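Local coordinates for protein alpha-acetolactate decarboxylase (Bacillus subtilis subsp. subtilis str. 168, PDB 5XNE) that converts (2S)-2-acetolactate into (R)-acetoin with release of carbon dioxide, a step on the route from pyruvate to butane-2,3-diol, at residues Gln3-Ser8 against Pro28-Phe33; Gly20-Ser25 against Cys73-Phe78. All coordinates share one frame; numbering follows the deposited sequence.

Contact 1. Residues Gln3-Ser8 against Pro28-Phe33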
loop_
_atom_site.group_PDB
_atom_site.type_symbol
_atom_site.label_atom_id
_atom_site.label_comp_id
_atom_site.label_asym_id
_atom_site.label_seq_id
_atom_site.Cartn_x
_atom_site.Cartn_y
_atom_site.Cartn_z
ATOM N N GLN B 3 10.342 6.059 -6.215
ATOM C CA GLN B 3 9.023 5.771 -5.677
ATOM C C GLN B 3 7.909 6.096 -6.651
ATOM O O GLN B 3 8.043 6.971 -7.515
ATOM C CB GLN B 3 8.787 6.547 -4.379
ATOM C CG GLN B 3 8.650 8.052 -4.576
ATOM C CD GLN B 3 8.278 8.795 -3.305
ATOM O OE1 GLN B 3 8.410 8.272 -2.197
ATOM N NE2 GLN B 3 7.817 10.031 -3.461
ATOM N N ILE B 4 6.807 5.380 -6.483
ATOM C CA ILE B 4 5.509 5.822 -6.983
ATOM C C ILE B 4 4.894 6.689 -5.888
ATOM O O ILE B 4 4.822 6.266 -4.728
ATOM C CB ILE B 4 4.568 4.648 -7.291
ATOM C CG1 ILE B 4 5.243 3.618 -8.208
ATOM C CG2 ILE B 4 3.253 5.164 -7.872
ATOM C CD1 ILE B 4 5.582 4.152 -9.594
ATOM N N TYR B 5 4.478 7.901 -6.236
ATOM C CA TYR B 5 3.757 8.759 -5.301
ATOM C C TYR B 5 2.274 8.577 -5.574
ATOM O O TYR B 5 1.773 8.956 -6.640
ATOM C CB TYR B 5 4.152 10.233 -5.447
ATOM C CG TYR B 5 3.589 11.110 -4.354
ATOM C CD1 TYR B 5 4.177 11.125 -3.099
ATOM C CD2 TYR B 5 2.479 11.919 -4.576
ATOM C CE1 TYR B 5 3.686 11.914 -2.078
ATOM C CE2 TYR B 5 1.975 12.727 -3.551
ATOM C CZ TYR B 5 2.586 12.711 -2.309
ATOM O OH TYR B 5 2.118 13.489 -1.268
ATOM N N GLN B 6 1.585 7.965 -4.619
ATOM C CA GLN B 6 0.193 7.553 -4.783
ATOM C C GLN B 6 -0.739 8.450 -3.975
ATOM O O GLN B 6 -0.658 8.492 -2.742
ATOM C CB GLN B 6 0.033 6.090 -4.363
ATOM C CG GLN B 6 -1.374 5.557 -4.442
ATOM C CD GLN B 6 -1.957 5.684 -5.820
ATOM O OE1 GLN B 6 -1.349 5.252 -6.798
ATOM N NE2 GLN B 6 -3.145 6.277 -5.917
ATOM N N VAL B 7 -1.613 9.174 -4.674
ATOM C CA VAL B 7 -2.570 10.069 -4.026
ATOM C C VAL B 7 -3.885 9.316 -3.799
ATOM O O VAL B 7 -4.602 8.985 -4.748
ATOM C CB VAL B 7 -2.799 11.338 -4.877
ATOM C CG1 VAL B 7 -3.955 12.168 -4.320
ATOM C CG2 VAL B 7 -1.525 12.176 -4.925
ATOM N N SER B 8 -4.150 9.010 -2.523
ATOM C CA SER B 8 -5.358 8.317 -2.051
ATOM C C SER B 8 -5.541 6.915 -2.648
ATOM O O SER B 8 -4.590 6.337 -3.202
ATOM C CB SER B 8 -6.609 9.169 -2.330
ATOM O OG SER B 8 -7.709 8.728 -1.537
ATOM N N PRO B 28 5.099 18.899 -9.729
ATOM C CA PRO B 28 6.553 18.846 -9.938
ATOM C C PRO B 28 7.380 18.426 -8.721
ATOM O O PRO B 28 8.550 18.077 -8.892
ATOM C CB PRO B 28 6.903 20.289 -10.333
ATOM C CG PRO B 28 5.656 20.856 -10.865
ATOM C CD PRO B 28 4.556 20.232 -10.056
ATOM N N LYS B 29 6.803 18.446 -7.522
ATOM C CA LYS B 29 7.498 17.950 -6.343
ATOM C C LYS B 29 7.588 16.427 -6.307
ATOM O O LYS B 29 8.428 15.873 -5.598
ATOM C CB LYS B 29 6.803 18.424 -5.053
ATOM C CG LYS B 29 6.626 19.931 -4.939
ATOM C CD LYS B 29 5.967 20.292 -3.598
ATOM C CE LYS B 29 5.937 21.803 -3.376
ATOM N NZ LYS B 29 5.208 22.535 -4.459
ATOM N N TYR B 30 6.698 15.753 -7.041
ATOM C CA TYR B 30 6.520 14.308 -6.874
ATOM C C TYR B 30 6.717 13.493 -8.138
ATOM O O TYR B 30 6.839 12.270 -8.070
ATOM C CB TYR B 30 5.123 14.012 -6.311
ATOM C CG TYR B 30 4.900 14.646 -4.973
ATOM C CD1 TYR B 30 5.636 14.230 -3.865
ATOM C CD2 TYR B 30 3.967 15.661 -4.814
ATOM C CE1 TYR B 30 5.444 14.810 -2.624
ATOM C CE2 TYR B 30 3.762 16.245 -3.584
ATOM C CZ TYR B 30 4.503 15.818 -2.494
ATOM O OH TYR B 30 4.300 16.400 -1.263
ATOM N N GLY B 31 6.735 14.147 -9.294
ATOM C CA GLY B 31 7.001 13.406 -10.504
ATOM C C GLY B 31 6.914 14.237 -11.759
ATOM O O GLY B 31 6.472 15.389 -11.735
ATOM N N ASP B 32 7.340 13.629 -12.857
ATOM C CA ASP B 32 7.174 14.225 -14.176
ATOM C C ASP B 32 6.342 13.334 -15.091
ATOM O O ASP B 32 6.274 13.554 -16.293
ATOM C CB ASP B 32 8.537 14.494 -14.818
ATOM C CG ASP B 32 9.440 13.271 -14.832
ATOM O OD1 ASP B 32 8.952 12.122 -14.903
ATOM O OD2 ASP B 32 10.679 13.474 -14.776
ATOM N N PHE B 33 5.687 12.339 -14.493
ATOM C CA PHE B 33 4.990 11.285 -15.214
ATOM C C PHE B 33 3.834 10.825 -14.332
ATOM O O PHE B 33 4.024 10.654 -13.142
ATOM C CB PHE B 33 5.968 10.142 -15.483
ATOM C CG PHE B 33 5.394 8.956 -16.205
ATOM C CD1 PHE B 33 4.616 8.006 -15.531
ATOM C CD2 PHE B 33 5.715 8.733 -17.537
ATOM C CE1 PHE B 33 4.132 6.896 -16.183
ATOM C CE2 PHE B 33 5.246 7.611 -18.195
ATOM C CZ PHE B 33 4.468 6.674 -17.506
HETATM O O HOH W 1 8.119 11.004 -6.278
#

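Contact 2. Residues Gly20-Ser25 against Cys73-Phe78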
loop_
_atom_site.group_PDB
_atom_site.type_symbol
_atom_site.label_atom_id
_atom_site.label_comp_id
_atom_site.label_asym_id
_atom_site.label_seq_id
_atom_site.Cartn_x
_atom_site.Cartn_y
_atom_site.Cartn_z
ATOM N N GLY B 20 -10.845 15.446 -3.757
ATOM C CA GLY B 20 -9.671 15.351 -2.907
ATOM C C GLY B 20 -9.081 16.715 -2.595
ATOM O O GLY B 20 -9.645 17.743 -2.971
ATOM N N ASP B 21 -7.945 16.728 -1.903
ATOM C CA ASP B 21 -7.277 17.988 -1.606
ATOM C C ASP B 21 -5.893 18.101 -2.244
ATOM O O ASP B 21 -5.179 19.077 -2.004
ATOM C CB ASP B 21 -7.183 18.197 -0.086
ATOM C CG ASP B 21 -6.342 17.144 0.609
ATOM O OD1 ASP B 21 -5.998 16.118 -0.018
ATOM O OD2 ASP B 21 -6.034 17.332 1.811
ATOM N N PHE B 22 -5.509 17.123 -3.060
ATOM C CA PHE B 22 -4.225 17.226 -3.749
ATOM C C PHE B 22 -4.267 18.273 -4.853
ATOM O O PHE B 22 -5.079 18.197 -5.778
ATOM C CB PHE B 22 -3.790 15.889 -4.341
ATOM C CG PHE B 22 -2.456 15.962 -5.052
ATOM C CD1 PHE B 22 -1.272 15.889 -4.337
ATOM C CD2 PHE B 22 -2.394 16.098 -6.430
ATOM C CE1 PHE B 22 -0.043 15.956 -4.996
ATOM C CE2 PHE B 22 -1.171 16.165 -7.092
ATOM C CZ PHE B 22 -0.005 16.099 -6.375
ATOM N N GLU B 23 -3.370 19.243 -4.751
ATOM C CA GLU B 23 -3.322 20.349 -5.698
ATOM C C GLU B 23 -2.266 20.103 -6.759
ATOM O O GLU B 23 -1.094 19.875 -6.422
ATOM C CB GLU B 23 -3.026 21.646 -4.959
ATOM C CG GLU B 23 -3.167 22.885 -5.810
ATOM C CD GLU B 23 -3.895 23.981 -5.071
ATOM O OE1 GLU B 23 -4.280 23.755 -3.895
ATOM O OE2 GLU B 23 -4.078 25.075 -5.648
ATOM N N LEU B 24 -2.670 20.142 -8.027
ATOM C CA LEU B 24 -1.765 19.768 -9.117
ATOM C C LEU B 24 -0.610 20.769 -9.266
ATOM O O LEU B 24 0.368 20.496 -9.961
ATOM C CB LEU B 24 -2.536 19.596 -10.446
ATOM C CG LEU B 24 -3.526 18.399 -10.470
ATOM C CD1 LEU B 24 -3.961 17.859 -11.854
ATOM C CD2 LEU B 24 -2.980 17.253 -9.698
ATOM N N SER B 25 -0.682 21.904 -8.576
ATOM C CA SER B 25 0.487 22.774 -8.520
ATOM C C SER B 25 1.686 22.039 -7.912
ATOM O O SER B 25 2.833 22.421 -8.128
ATOM C CB SER B 25 0.183 24.033 -7.709
ATOM O OG SER B 25 0.089 23.712 -6.334
ATOM N N CYS B 73 -4.634 9.908 -8.034
ATOM C CA CYS B 73 -3.660 9.985 -9.114
ATOM C C CYS B 73 -2.362 9.334 -8.639
ATOM O O CYS B 73 -2.201 9.032 -7.441
ATOM C CB CYS B 73 -3.439 11.449 -9.569
ATOM S SG CYS B 73 -3.260 12.692 -8.265
ATOM N N SER B 74 -1.453 9.093 -9.591
ATOM C CA SER B 74 -0.201 8.391 -9.326
ATOM C C SER B 74 0.906 9.102 -10.111
ATOM O O SER B 74 0.710 9.387 -11.292
ATOM C CB SER B 74 -0.281 6.917 -9.763
ATOM O OG SER B 74 -1.441 6.251 -9.280
ATOM N N PHE B 75 2.051 9.342 -9.474
ATOM C CA PHE B 75 3.169 10.058 -10.119
ATOM C C PHE B 75 4.496 9.374 -9.894
ATOM O O PHE B 75 4.681 8.661 -8.909
ATOM C CB PHE B 75 3.281 11.486 -9.591
ATOM C CG PHE B 75 2.033 12.273 -9.744
ATOM C CD1 PHE B 75 1.688 12.818 -10.972
ATOM C CD2 PHE B 75 1.196 12.471 -8.656
ATOM C CE1 PHE B 75 0.512 13.539 -11.125
ATOM C CE2 PHE B 75 0.017 13.191 -8.801
ATOM C CZ PHE B 75 -0.318 13.732 -10.030
ATOM N N THR B 76 5.440 9.623 -10.798
ATOM C CA THR B 76 6.812 9.225 -10.537
ATOM C C THR B 76 7.735 10.099 -11.350
ATOM O O THR B 76 7.290 10.786 -12.283
ATOM C CB THR B 76 7.052 7.746 -10.875
ATOM O OG1 THR B 76 8.247 7.299 -10.226
ATOM C CG2 THR B 76 7.188 7.549 -12.375
ATOM N N PHE B 77 9.012 10.078 -10.991
ATOM C CA PHE B 77 10.029 10.668 -11.846
ATOM C C PHE B 77 10.542 9.543 -12.728
ATOM O O PHE B 77 11.236 8.627 -12.262
ATOM C CB PHE B 77 11.151 11.314 -11.025
ATOM C CG PHE B 77 10.753 12.610 -10.392
ATOM C CD1 PHE B 77 10.580 13.753 -11.170
ATOM C CD2 PHE B 77 10.513 12.685 -9.027
ATOM C CE1 PHE B 77 10.195 14.954 -10.590
ATOM C CE2 PHE B 77 10.128 13.883 -8.438
ATOM C CZ PHE B 77 9.966 15.013 -9.212
ATOM N N PHE B 78 10.153 9.603 -13.995
ATOM C CA PHE B 78 10.393 8.524 -14.932
ATOM C C PHE B 78 11.866 8.463 -15.305
ATOM O O PHE B 78 12.476 9.486 -15.617
ATOM C CB PHE B 78 9.530 8.706 -16.174
ATOM C CG PHE B 78 9.480 7.499 -17.065
ATOM C CD1 PHE B 78 10.499 7.238 -17.975
ATOM C CD2 PHE B 78 8.397 6.630 -17.012
ATOM C CE1 PHE B 78 10.445 6.122 -18.794
ATOM C CE2 PHE B 78 8.332 5.520 -17.826
ATOM C CZ PHE B 78 9.356 5.262 -18.731
#

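Contact 1. Residues Gln3-Ser8 against Pro28-Phe33
Tyr5 and Tyr30 lay their rings flat against each other, and this stack carries nearly all of the contact. The planes are within 8° of parallel and the centroids lie 3.7 Å apart, shifted by about one ring radius, so that CD1 of Tyr30 sits over the centre of the Tyr5 ring and CZ of Tyr5 over that of Tyr30. The closest atoms are the two CE1 carbons, Tyr5 CE1 to Tyr30 CE1 at 3.4 Å. Tyr5 holds CG anti to the backbone N (chi1 -171°), which carries its ring out from the sheet, over the face that Tyr30 offers. The pair joins the short, weakly bonded helix 27-30 to strand 3-7, which runs between strands 73-76 and 195-208 of the beta framework. Lys29 CB lies near the rim of the opposite face of the Tyr30 ring, so that ring is flanked on both faces. Beside the stack, one water bridges the segments, accepting from Gln3 NE2 at 3.0 Å and donating to Tyr30 O. Directly after Tyr30 the chain leaves helical geometry at Gly31, and Asp32 and Phe33 form a classic beta bulge opposite Thr76.

Contact 2. Residues Gly20-Ser25 against Cys73-Phe78
Phe22 and Phe75 reach for each other from opposite directions, their rings meeting obliquely with planes at 31° and centroids 5.6 Å apart. The touching corner is Phe22 CE2 against Phe75 CE2, 3.6 Å apart; Phe22 CZ and Phe75 CZ extend the same patch. Phe22 has CG anti to the backbone N (chi1 -179°), which extends the ring from strand 22-23 toward strand 73-76. Phe75 instead turns CG anti to its own carbonyl carbon (chi1 -56°), bringing the CE2 and CZ side of the ring to the meeting point. Two residues earlier on the same strand, the sulfur of Cys73 comes obliquely to the Phe22 ring, with Cys73 SG 4.0 Å from Phe22 CD2, in a sulfur-aromatic contact. Leu24 makes a looser approach through one methyl, its CD2 lying 4.4 Å from Phe75 CZ. Ile27 touches both phenylalanine rings, while Val7 packs on Phe22 and Cys73, so the cluster lies between the 22-30 region and the sheet. An alanine in place of Phe22 would probably open a gap beside Cys73 SG and Phe75 CE2, leaving the Phe75 ring less firmly fixed in its rotation. The Cys73 side chain lies about 9 Å from the zinc ion held by His173, His175 and His186, and is not a ligand of it. All four touching residues are buried, and carbon and sulfur alone meet across the contact; cohesion here therefore rests on the hydrophobic effect, dispersion and shape rather than on directional polar bonds.

How the contacts relate
From the N terminus the chain lays down strand 3-7, passes helix 10-14 and reaches strand 22-23, then enters helix 27-30, where contact 1 closes a loop back to the first strand. Contact 2 opens within that loop, at 20-25, and closes well beyond it at 73-78, after strands 33-37 through 69-70; the two loops therefore cross. They meet on one sheet, since strands 3-7 and 73-76 are antiparallel neighbours, probably tied also by Gln6 OE1 to Ser74 OG and Gln3 O to Thr76 OG1. Phe22 touches both Tyr5 and Tyr30, so the two contacts form one continuous layer joining the 20-33 region to the sheet.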